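Local coordinates for protein titin (Homo sapiens, PDB 5JDJ) that is a giant structural protein of muscle, whose I-band immunoglobulin domains, this one called I10, are linked in series and probably contribute to its elasticity, at residues 10-15 with 23-28; 34-39 with 75-80; 50-55 with 63-68; 6-11 with 80-85. One frame throughout, in Å; residues are numbered along the deposited sequence.

How the contacts relate
Residues 6-11 begin contact 4, and residues 10-15, sharing K10 and T11 with them, begin contact 1. Contact 1 closes first, at 23-28, after the chain has crossed to the five-stranded sheet at 15-17 and returned. Contact 2 opens at 34-39; within its long loop the hairpin of contact 3 opens at 50-55 and closes at 63-68, before 75-80 completes contact 2. The turn at G80 leads into 80-85, which closes contact 4 around both. Contact 1 pairs 8-10 with 23-29 and contact 3 pairs 51-56 with 59-64 in the same four-stranded sheet; contact 2 pairs 38-40 with 73-79 in the other, and contact 4 joins the two at the calcium end.

Contact 1 (10-15 with 23-28); sequences KTMKNI and ASFECE
K10 and E28 form an antiparallel hydrogen-bonded pair at the end of strand 8-10, where the first strand of this I-set immunoglobulin sandwich leaves one sheet for the other. E28 N donates to K10 O at 3.0 Å (162°), and K10 N returns a more bent bond to E28 O at 3.2 Å. Past this pair the chains diverge and water replaces direct bonding. One water accepts from both K13 N and E26 N. Another accepts from K10 NZ at 2.9 Å and donates to E26 O; the final bend of the lysine (chi4 -57°) turns its ammonium group to this water. A third lies 2.8 Å from both K13 O and S24 O, with more acceptors in reach than protons to give. T11 OG1 serves M12 O, and S24 OG donates to E26 OE2 at 2.6 Å, an oxygen Q61 also grips.

Away from the waters the packing is largely apolar. M12, long and flexible, sends its sulfur obliquely beside the F25 ring, 4.9 Å from the centroid, in a Met-aromatic contact. K13 O lies at the edge of the same ring, and the I15 methyl CG2 stands 3.7 Å from F25 CE1.

Contact 2 (34-39 with 75-80); sequences VPSMWL and YTFVCG
W38, the core tryptophan of the immunoglobulin fold, offers its flat face to the edge of F77. The two form an antiparallel non-hydrogen-bonded pair, so both side chains enter the interior. F77 CB sits over the six-membered ring, 4.0 Å from its centroid, while CD1 slides toward the rim and comes within 3.5 Å of W38 CE2. F77 CG lies anti to the backbone N (chi1 179°), which carries the ring toward W38; the two meet T-shaped, their planes at 65°. S36 OG, bonded to H60, lies near the ring plane by CE1, beside the atom that meets W38.

On the reverse face the bumps are aliphatic. L39 CG lodges against V78 CG2 at 3.5 Å, with T76 CB completing the hollow, and the M37 sulfur lies along V78 CB at 3.8 Å; branched leucine and valine suit such close fitting. Y75 OH bonds D71 O, a tyrosine corner.

Backbone bonds join M37 and L39 to T76 and V78, the shortest being L39 N to T76 O at 2.7 Å. An aromatic pair thus fills the interior and aliphatic groups pack on the outer face, while water, donating to both P35 O and V78 O, takes over where the strands part.

Contact 3 (50-55 with 63-68); sequences KFKIVV and IIMNTS
K50 and the turn at M65-N66 make the strongest polar link. The ammonium NZ donates to N66 O at 2.6 Å and to M65 O at 3.0 Å, and forms a salt bridge with D71. The two carbonyls are used differently: M65 O is met almost end-on, N66 O from well above its carbonyl plane. On its way the lysine chain passes CG over the centre of one face of the F51 ring, and a bend at chi2 (76°) then directs NZ to the two carbonyls; a long chain ending in three N-H bonds suits a site with three acceptors. N66 itself has a positive phi, which asparagine tolerates well.

M65 N meets K50 O at 2.8 Å in a nearly straight bond (176°), and K52 and I63 form an antiparallel hydrogen-bonded pair through K52 N to I63 O and I63 N to K52 O. Between them F51 and I64 make a non-hydrogen-bonded pair.

Packing divides by face. F51 and I64 point the same way into the buried interior, where I64 CG1 lies at the edge of the F51 ring, 3.8 Å from CE1. On the other face K52 CB rests on I63 CB, and K52 CE reaches M65 SD at 3.6 Å.

The contact belongs to the hairpin of strands 51-56 and 59-64. Strand 23-29 continues the sheet beyond 59-64 through A23 and I64, while strand 51-56 pairs antiparallel with a strand of the second subunit, V54 meeting V54 of that chain, so the sheet runs across the interface.

Contact 4 (6-11 with 80-85); sequences LHITKT and GNDQVS. With CA (calcium ion), chain Q.
A calcium site sits where D82 faces I8, and the aspartate does double duty there. Its OD1 binds the calcium ion at 2.5 Å; OD2 reaches the ion less closely and also accepts, from above the carboxylate plane, a hydrogen bond from I8 N, 3.0 Å long and almost straight at 177°. A chi1 near 180° (-166°) swings the carboxylate off its strand toward I8. Two waters add to the metal's shell, and the one 2.4 Å from the calcium donates to I8 O, so the backbone of I8 is tied to the site at both its N-H and its carbonyl.

Strands 8-10 and 82-85 belong to the two facing sheets of the immunoglobulin sandwich, their axes 8.5 Å apart at closest approach. T9 and K10 both face E28 in a classic beta bulge, and I8 points across to the other strand. A slender ethyl branch suits I8: its CD1 reaches V84 CB at 3.8 Å. C79 backs the isoleucine. G80, with positive phi, fits the tight turn leading to D82. At the far end T11 crosses V84 at about a right angle, OG1 near the V84 methyls, whose modelled rotation is not staggered and so less certain.

Contact 1 (10-15 with 23-28)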
# COMPACT_ATOMS: atom_id res chain seq x y z
N LYS A 10 -5.20 -5.82 -15.72
CA LYS A 10 -4.68 -4.68 -16.47
C LYS A 10 -3.18 -4.58 -16.23
O LYS A 10 -2.74 -4.58 -15.09
CB LYS A 10 -5.39 -3.37 -16.07
CG LYS A 10 -5.04 -2.17 -16.97
CD LYS A 10 -5.89 -0.93 -16.61
CE LYS A 10 -5.67 0.22 -17.60
NZ LYS A 10 -4.23 0.63 -17.68
N THR A 11 -2.39 -4.54 -17.29
CA THR A 11 -0.94 -4.57 -17.13
C THR A 11 -0.40 -3.20 -16.72
O THR A 11 -1.12 -2.20 -16.74
CB THR A 11 -0.26 -5.03 -18.44
OG1 THR A 11 1.12 -5.32 -18.20
CG2 THR A 11 -0.39 -3.96 -19.50
N MET A 12 0.86 -3.18 -16.31
CA MET A 12 1.59 -1.93 -16.14
C MET A 12 2.42 -1.65 -17.39
O MET A 12 2.54 -2.51 -18.27
CB MET A 12 2.49 -1.98 -14.90
CG MET A 12 3.60 -3.00 -14.98
SD MET A 12 4.00 -3.61 -13.32
CE MET A 12 5.43 -4.62 -13.63
N LYS A 13 2.98 -0.45 -17.46
CA LYS A 13 3.69 0.02 -18.65
C LYS A 13 5.18 0.17 -18.46
O LYS A 13 5.64 0.53 -17.37
CB LYS A 13 3.13 1.36 -19.10
CG LYS A 13 1.65 1.38 -19.38
CD LYS A 13 1.24 2.76 -19.84
CE LYS A 13 -0.22 2.78 -20.20
NZ LYS A 13 -0.62 4.04 -20.88
N ASN A 14 5.94 -0.07 -19.53
CA ASN A 14 7.33 0.34 -19.59
C ASN A 14 7.43 1.83 -19.36
O ASN A 14 6.55 2.59 -19.78
CB ASN A 14 7.95 -0.03 -20.94
CG ASN A 14 7.94 -1.54 -21.21
OD1 ASN A 14 8.26 -2.34 -20.32
ND2 ASN A 14 7.59 -1.92 -22.43
N ILE A 15 8.48 2.28 -18.69
CA ILE A 15 8.60 3.70 -18.38
C ILE A 15 10.05 4.18 -18.34
O ILE A 15 10.95 3.46 -17.90
CB ILE A 15 7.91 4.01 -17.04
CG1 ILE A 15 7.93 5.52 -16.77
CG2 ILE A 15 8.54 3.21 -15.91
CD1 ILE A 15 7.38 5.90 -15.43
N ALA A 23 9.30 7.46 -10.33
CA ALA A 23 8.72 6.57 -11.33
C ALA A 23 7.63 5.73 -10.69
O ALA A 23 7.68 5.46 -9.50
CB ALA A 23 9.79 5.68 -11.92
N SER A 24 6.62 5.33 -11.47
CA SER A 24 5.59 4.44 -10.92
C SER A 24 5.06 3.42 -11.94
O SER A 24 5.09 3.64 -13.15
CB SER A 24 4.44 5.26 -10.35
OG SER A 24 3.71 5.89 -11.38
N PHE A 25 4.61 2.28 -11.41
CA PHE A 25 3.97 1.22 -12.17
C PHE A 25 2.60 1.00 -11.55
O PHE A 25 2.49 1.01 -10.33
CB PHE A 25 4.76 -0.10 -12.12
CG PHE A 25 6.11 -0.04 -12.76
CD1 PHE A 25 6.25 -0.20 -14.13
CD2 PHE A 25 7.26 0.09 -11.98
CE1 PHE A 25 7.51 -0.18 -14.73
CE2 PHE A 25 8.52 0.12 -12.57
CZ PHE A 25 8.65 -0.02 -13.94
N GLU A 26 1.58 0.79 -12.38
CA GLU A 26 0.24 0.48 -11.89
C GLU A 26 -0.35 -0.68 -12.66
O GLU A 26 -0.33 -0.69 -13.89
CB GLU A 26 -0.71 1.68 -12.02
CG GLU A 26 -0.27 2.93 -11.30
CD GLU A 26 0.66 3.80 -12.14
OE1 GLU A 26 0.45 3.89 -13.37
OE2 GLU A 26 1.60 4.39 -11.56
N CYS A 27 -0.89 -1.64 -11.93
CA CYS A 27 -1.68 -2.66 -12.59
C CYS A 27 -3.00 -2.84 -11.86
O CYS A 27 -3.27 -2.17 -10.86
CB CYS A 27 -0.91 -3.97 -12.65
SG CYS A 27 -0.42 -4.55 -11.04
N GLU A 28 -3.86 -3.68 -12.41
CA GLU A 28 -5.12 -3.97 -11.76
C GLU A 28 -5.31 -5.47 -11.68
O GLU A 28 -4.84 -6.23 -12.54
CB GLU A 28 -6.28 -3.31 -12.49
CG GLU A 28 -6.15 -1.80 -12.57
CD GLU A 28 -7.36 -1.15 -13.19
OE1 GLU A 28 -8.38 -1.86 -13.40
OE2 GLU A 28 -7.30 0.07 -13.45
O HOH W 1 -2.46 0.31 -15.39
O HOH W 2 2.21 1.34 -15.36
O HOH W 3 4.62 2.58 -15.68

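Contact 2 (34-39 with 75-80)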
# COMPACT_ATOMS: atom_id res chain seq x y z
N VAL A 34 -6.37 -8.19 -2.38
CA VAL A 34 -5.23 -8.95 -2.87
C VAL A 34 -3.95 -8.36 -2.33
O VAL A 34 -3.76 -7.15 -2.35
CB VAL A 34 -5.19 -8.93 -4.40
CG1 VAL A 34 -3.96 -9.66 -4.93
CG2 VAL A 34 -6.49 -9.50 -4.95
N PRO A 35 -3.04 -9.20 -1.82
CA PRO A 35 -1.76 -8.66 -1.36
C PRO A 35 -0.91 -8.14 -2.52
O PRO A 35 -1.06 -8.62 -3.64
CB PRO A 35 -1.09 -9.87 -0.70
CG PRO A 35 -1.72 -11.04 -1.33
CD PRO A 35 -3.15 -10.65 -1.58
N SER A 36 -0.05 -7.18 -2.26
CA SER A 36 0.89 -6.74 -3.28
C SER A 36 2.17 -7.56 -3.21
O SER A 36 2.68 -7.83 -2.13
CB SER A 36 1.24 -5.26 -3.12
OG SER A 36 0.34 -4.44 -3.84
N MET A 37 2.67 -7.96 -4.37
CA MET A 37 4.03 -8.50 -4.44
C MET A 37 4.74 -7.90 -5.65
O MET A 37 4.25 -8.00 -6.77
CB MET A 37 4.05 -10.03 -4.53
CG MET A 37 5.43 -10.60 -4.22
SD MET A 37 5.68 -12.35 -4.61
CE MET A 37 4.20 -13.06 -3.88
N TRP A 38 5.89 -7.30 -5.39
CA TRP A 38 6.68 -6.68 -6.44
C TRP A 38 8.08 -7.25 -6.50
O TRP A 38 8.72 -7.41 -5.46
CB TRP A 38 6.77 -5.18 -6.22
CG TRP A 38 5.45 -4.52 -6.37
CD1 TRP A 38 4.52 -4.32 -5.40
CD2 TRP A 38 4.90 -3.97 -7.58
NE1 TRP A 38 3.42 -3.68 -5.92
CE2 TRP A 38 3.63 -3.45 -7.25
CE3 TRP A 38 5.36 -3.87 -8.90
CZ2 TRP A 38 2.81 -2.83 -8.19
CZ3 TRP A 38 4.55 -3.25 -9.83
CH2 TRP A 38 3.28 -2.74 -9.48
N LEU A 39 8.55 -7.52 -7.71
CA LEU A 39 9.91 -8.02 -7.91
C LEU A 39 10.76 -6.99 -8.63
O LEU A 39 10.26 -6.16 -9.40
CB LEU A 39 9.92 -9.31 -8.73
CG LEU A 39 8.90 -10.39 -8.38
CD1 LEU A 39 9.10 -11.64 -9.22
CD2 LEU A 39 8.92 -10.72 -6.88
N TYR A 75 10.75 -4.71 -13.57
CA TYR A 75 9.94 -4.86 -12.37
C TYR A 75 8.77 -5.76 -12.69
O TYR A 75 8.27 -5.78 -13.81
CB TYR A 75 9.48 -3.51 -11.84
CG TYR A 75 10.63 -2.74 -11.26
CD1 TYR A 75 10.94 -2.84 -9.91
CD2 TYR A 75 11.46 -1.97 -12.06
CE1 TYR A 75 12.01 -2.17 -9.38
CE2 TYR A 75 12.53 -1.28 -11.54
CZ TYR A 75 12.80 -1.39 -10.19
OH TYR A 75 13.87 -0.71 -9.66
N THR A 76 8.33 -6.51 -11.69
CA THR A 76 7.28 -7.48 -11.89
C THR A 76 6.26 -7.38 -10.77
O THR A 76 6.62 -7.33 -9.59
CB THR A 76 7.85 -8.92 -11.94
OG1 THR A 76 8.84 -9.01 -12.97
CG2 THR A 76 6.75 -9.93 -12.20
N PHE A 77 4.98 -7.34 -11.14
CA PHE A 77 3.93 -7.51 -10.17
C PHE A 77 3.51 -8.97 -10.19
O PHE A 77 3.28 -9.55 -11.26
CB PHE A 77 2.72 -6.60 -10.44
CG PHE A 77 1.61 -6.79 -9.45
CD1 PHE A 77 1.67 -6.20 -8.19
CD2 PHE A 77 0.52 -7.60 -9.74
CE1 PHE A 77 0.66 -6.38 -7.27
CE2 PHE A 77 -0.50 -7.79 -8.81
CZ PHE A 77 -0.43 -7.17 -7.57
N VAL A 78 3.41 -9.56 -9.01
CA VAL A 78 3.12 -10.98 -8.91
C VAL A 78 1.77 -11.21 -8.26
O VAL A 78 1.50 -10.73 -7.16
CB VAL A 78 4.21 -11.73 -8.11
CG1 VAL A 78 3.88 -13.22 -8.04
CG2 VAL A 78 5.56 -11.50 -8.75
N CYS A 79 0.94 -11.97 -8.96
CA CYS A 79 -0.41 -12.27 -8.53
C CYS A 79 -0.57 -13.81 -8.50
O CYS A 79 -1.13 -14.40 -9.41
CB CYS A 79 -1.40 -11.60 -9.50
SG CYS A 79 -3.14 -11.70 -9.10
N GLY A 80 -0.05 -14.46 -7.46
CA GLY A 80 -0.03 -15.91 -7.44
C GLY A 80 0.82 -16.41 -8.60
O GLY A 80 1.95 -15.96 -8.77
O HOH W 4 0.22 -10.44 -4.93

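Contact 3 (50-55 with 63-68)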
# COMPACT_ATOMS: atom_id res chain seq x y z
N LYS A 50 12.91 3.77 -0.34
CA LYS A 50 12.99 3.75 -1.79
C LYS A 50 11.64 3.48 -2.47
O LYS A 50 11.33 4.07 -3.50
CB LYS A 50 13.99 2.67 -2.22
CG LYS A 50 14.41 2.77 -3.67
CD LYS A 50 15.39 3.90 -3.83
CE LYS A 50 15.58 4.25 -5.27
NZ LYS A 50 16.41 5.48 -5.42
N PHE A 51 10.85 2.59 -1.87
CA PHE A 51 9.63 2.09 -2.50
C PHE A 51 8.37 2.41 -1.73
O PHE A 51 8.30 2.14 -0.52
CB PHE A 51 9.70 0.57 -2.67
CG PHE A 51 10.83 0.09 -3.54
CD1 PHE A 51 10.82 0.33 -4.90
CD2 PHE A 51 11.86 -0.66 -3.00
CE1 PHE A 51 11.84 -0.13 -5.72
CE2 PHE A 51 12.90 -1.13 -3.81
CZ PHE A 51 12.88 -0.86 -5.17
N LYS A 52 7.37 2.95 -2.42
CA LYS A 52 6.02 3.07 -1.85
C LYS A 52 5.11 2.07 -2.53
O LYS A 52 4.98 2.08 -3.75
CB LYS A 52 5.43 4.47 -2.04
CG LYS A 52 6.21 5.62 -1.49
CD LYS A 52 5.31 6.86 -1.53
CE LYS A 52 6.08 8.16 -1.32
NZ LYS A 52 5.16 9.33 -1.18
N ILE A 53 4.47 1.20 -1.75
CA ILE A 53 3.55 0.23 -2.30
C ILE A 53 2.14 0.68 -1.96
O ILE A 53 1.83 0.98 -0.79
CB ILE A 53 3.79 -1.20 -1.76
CG1 ILE A 53 5.12 -1.77 -2.27
CG2 ILE A 53 2.69 -2.12 -2.20
CD1 ILE A 53 6.34 -1.25 -1.55
N VAL A 54 1.30 0.76 -2.97
CA VAL A 54 -0.03 1.34 -2.81
C VAL A 54 -1.07 0.36 -3.33
O VAL A 54 -0.91 -0.17 -4.43
CB VAL A 54 -0.18 2.69 -3.56
CG1 VAL A 54 -1.53 3.32 -3.25
CG2 VAL A 54 0.94 3.64 -3.20
N VAL A 55 -2.10 0.09 -2.53
CA VAL A 55 -3.26 -0.67 -3.02
C VAL A 55 -4.51 0.18 -2.80
O VAL A 55 -4.74 0.68 -1.70
CB VAL A 55 -3.41 -2.01 -2.32
CG1 VAL A 55 -4.62 -2.79 -2.89
CG2 VAL A 55 -2.14 -2.82 -2.46
N ILE A 63 5.64 2.78 -6.39
CA ILE A 63 6.25 4.08 -6.60
C ILE A 63 7.71 4.00 -6.20
O ILE A 63 8.02 3.56 -5.09
CB ILE A 63 5.53 5.19 -5.80
CG1 ILE A 63 4.07 5.31 -6.24
CG2 ILE A 63 6.25 6.52 -5.97
CD1 ILE A 63 3.26 6.31 -5.43
N ILE A 64 8.61 4.38 -7.10
CA ILE A 64 10.04 4.31 -6.83
C ILE A 64 10.58 5.72 -6.66
O ILE A 64 10.56 6.52 -7.61
CB ILE A 64 10.80 3.57 -7.94
CG1 ILE A 64 10.13 2.23 -8.23
CG2 ILE A 64 12.26 3.40 -7.56
CD1 ILE A 64 10.67 1.48 -9.44
N MET A 65 11.04 6.03 -5.45
CA MET A 65 11.44 7.38 -5.09
C MET A 65 12.88 7.67 -5.51
O MET A 65 13.74 6.79 -5.42
CB MET A 65 11.29 7.59 -3.58
CG MET A 65 9.90 7.30 -3.03
SD MET A 65 8.65 8.35 -3.79
CE MET A 65 9.11 9.97 -3.16
N ASN A 66 13.13 8.89 -5.97
CA ASN A 66 14.50 9.37 -6.21
C ASN A 66 15.31 8.41 -7.09
O ASN A 66 16.28 7.79 -6.64
CB ASN A 66 15.19 9.59 -4.86
CG ASN A 66 16.59 10.17 -5.00
OD1 ASN A 66 17.59 9.45 -4.92
ND2 ASN A 66 16.67 11.48 -5.23
N THR A 67 14.90 8.26 -8.34
CA THR A 67 15.49 7.22 -9.17
C THR A 67 16.97 7.45 -9.44
O THR A 67 17.42 8.59 -9.56
CB THR A 67 14.77 7.06 -10.51
OG1 THR A 67 14.63 8.34 -11.13
CG2 THR A 67 13.40 6.42 -10.31
N SER A 68 17.70 6.35 -9.53
CA SER A 68 19.09 6.35 -9.95
C SER A 68 19.26 5.26 -11.00
O SER A 68 18.34 4.47 -11.23
CB SER A 68 20.02 6.10 -8.77
OG SER A 68 19.98 4.74 -8.39

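Contact 4 (6-11 with 80-85)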
# COMPACT_ATOMS: atom_id res chain seq x y z
N LEU A 6 -8.06 -15.76 -9.00
CA LEU A 6 -7.41 -14.46 -8.97
C LEU A 6 -6.52 -14.28 -10.21
O LEU A 6 -5.77 -15.18 -10.59
CB LEU A 6 -6.59 -14.34 -7.68
CG LEU A 6 -5.71 -13.12 -7.49
CD1 LEU A 6 -6.56 -11.85 -7.49
CD2 LEU A 6 -4.92 -13.25 -6.19
N HIS A 7 -6.59 -13.11 -10.85
CA HIS A 7 -5.75 -12.89 -12.02
C HIS A 7 -5.54 -11.41 -12.29
O HIS A 7 -6.28 -10.56 -11.79
CB HIS A 7 -6.34 -13.58 -13.26
CG HIS A 7 -7.71 -13.11 -13.62
ND1 HIS A 7 -8.85 -13.57 -12.99
CD2 HIS A 7 -8.13 -12.23 -14.56
CE1 HIS A 7 -9.91 -12.98 -13.52
NE2 HIS A 7 -9.50 -12.16 -14.47
N ILE A 8 -4.50 -11.12 -13.07
CA ILE A 8 -4.21 -9.75 -13.44
C ILE A 8 -5.20 -9.31 -14.52
O ILE A 8 -5.44 -10.05 -15.50
CB ILE A 8 -2.75 -9.59 -13.90
CG1 ILE A 8 -1.81 -9.81 -12.70
CG2 ILE A 8 -2.51 -8.20 -14.51
CD1 ILE A 8 -0.33 -9.94 -13.07
N THR A 9 -5.79 -8.14 -14.34
CA THR A 9 -6.78 -7.64 -15.30
C THR A 9 -6.31 -6.43 -16.12
O THR A 9 -6.95 -6.07 -17.11
CB THR A 9 -8.09 -7.26 -14.59
OG1 THR A 9 -7.82 -6.30 -13.55
CG2 THR A 9 -8.74 -8.51 -13.99
N LYS A 10 -5.20 -5.82 -15.72
CA LYS A 10 -4.68 -4.68 -16.47
C LYS A 10 -3.18 -4.58 -16.23
O LYS A 10 -2.74 -4.58 -15.09
CB LYS A 10 -5.39 -3.37 -16.07
CG LYS A 10 -5.04 -2.17 -16.97
CD LYS A 10 -5.89 -0.93 -16.61
CE LYS A 10 -5.67 0.22 -17.60
NZ LYS A 10 -4.23 0.63 -17.68
N THR A 11 -2.39 -4.54 -17.29
CA THR A 11 -0.94 -4.57 -17.13
C THR A 11 -0.40 -3.20 -16.72
O THR A 11 -1.12 -2.20 -16.74
CB THR A 11 -0.26 -5.03 -18.44
OG1 THR A 11 1.12 -5.32 -18.20
CG2 THR A 11 -0.39 -3.96 -19.50
N GLY A 80 -0.05 -14.46 -7.46
CA GLY A 80 -0.03 -15.91 -7.44
C GLY A 80 0.82 -16.41 -8.60
O GLY A 80 1.95 -15.96 -8.77
N ASN A 81 0.28 -17.30 -9.42
CA ASN A 81 1.02 -17.86 -10.56
C ASN A 81 0.91 -16.97 -11.80
O ASN A 81 1.25 -17.38 -12.91
CB ASN A 81 0.53 -19.27 -10.87
CG ASN A 81 1.53 -20.06 -11.71
OD1 ASN A 81 2.68 -20.23 -11.32
ND2 ASN A 81 1.09 -20.53 -12.87
N ASP A 82 0.45 -15.75 -11.60
CA ASP A 82 0.25 -14.80 -12.69
C ASP A 82 1.23 -13.66 -12.47
O ASP A 82 1.39 -13.19 -11.35
CB ASP A 82 -1.20 -14.29 -12.69
CG ASP A 82 -1.57 -13.58 -13.98
OD1 ASP A 82 -0.67 -13.36 -14.81
OD2 ASP A 82 -2.76 -13.24 -14.16
N GLN A 83 1.91 -13.24 -13.53
CA GLN A 83 2.87 -12.14 -13.40
C GLN A 83 2.72 -11.14 -14.53
O GLN A 83 2.20 -11.46 -15.60
CB GLN A 83 4.31 -12.66 -13.38
CG GLN A 83 4.69 -13.46 -12.13
CD GLN A 83 6.14 -13.91 -12.16
OE1 GLN A 83 6.91 -13.45 -12.99
NE2 GLN A 83 6.51 -14.81 -11.24
N VAL A 84 3.19 -9.93 -14.28
CA VAL A 84 3.29 -8.93 -15.32
C VAL A 84 4.60 -8.18 -15.12
O VAL A 84 4.93 -7.79 -14.00
CB VAL A 84 2.05 -7.98 -15.28
CG1 VAL A 84 2.46 -6.53 -15.16
CG2 VAL A 84 1.21 -8.19 -16.50
N SER A 85 5.36 -8.01 -16.20
CA SER A 85 6.65 -7.32 -16.09
C SER A 85 6.74 -6.13 -17.03
O SER A 85 6.15 -6.13 -18.11
CB SER A 85 7.80 -8.28 -16.38
OG SER A 85 7.77 -9.36 -15.46
CA CA Q . -2.00 -13.16 -16.90
O HOH W 5 -4.04 -12.02 -16.60
O HOH W 6 0.48 -12.91 -16.62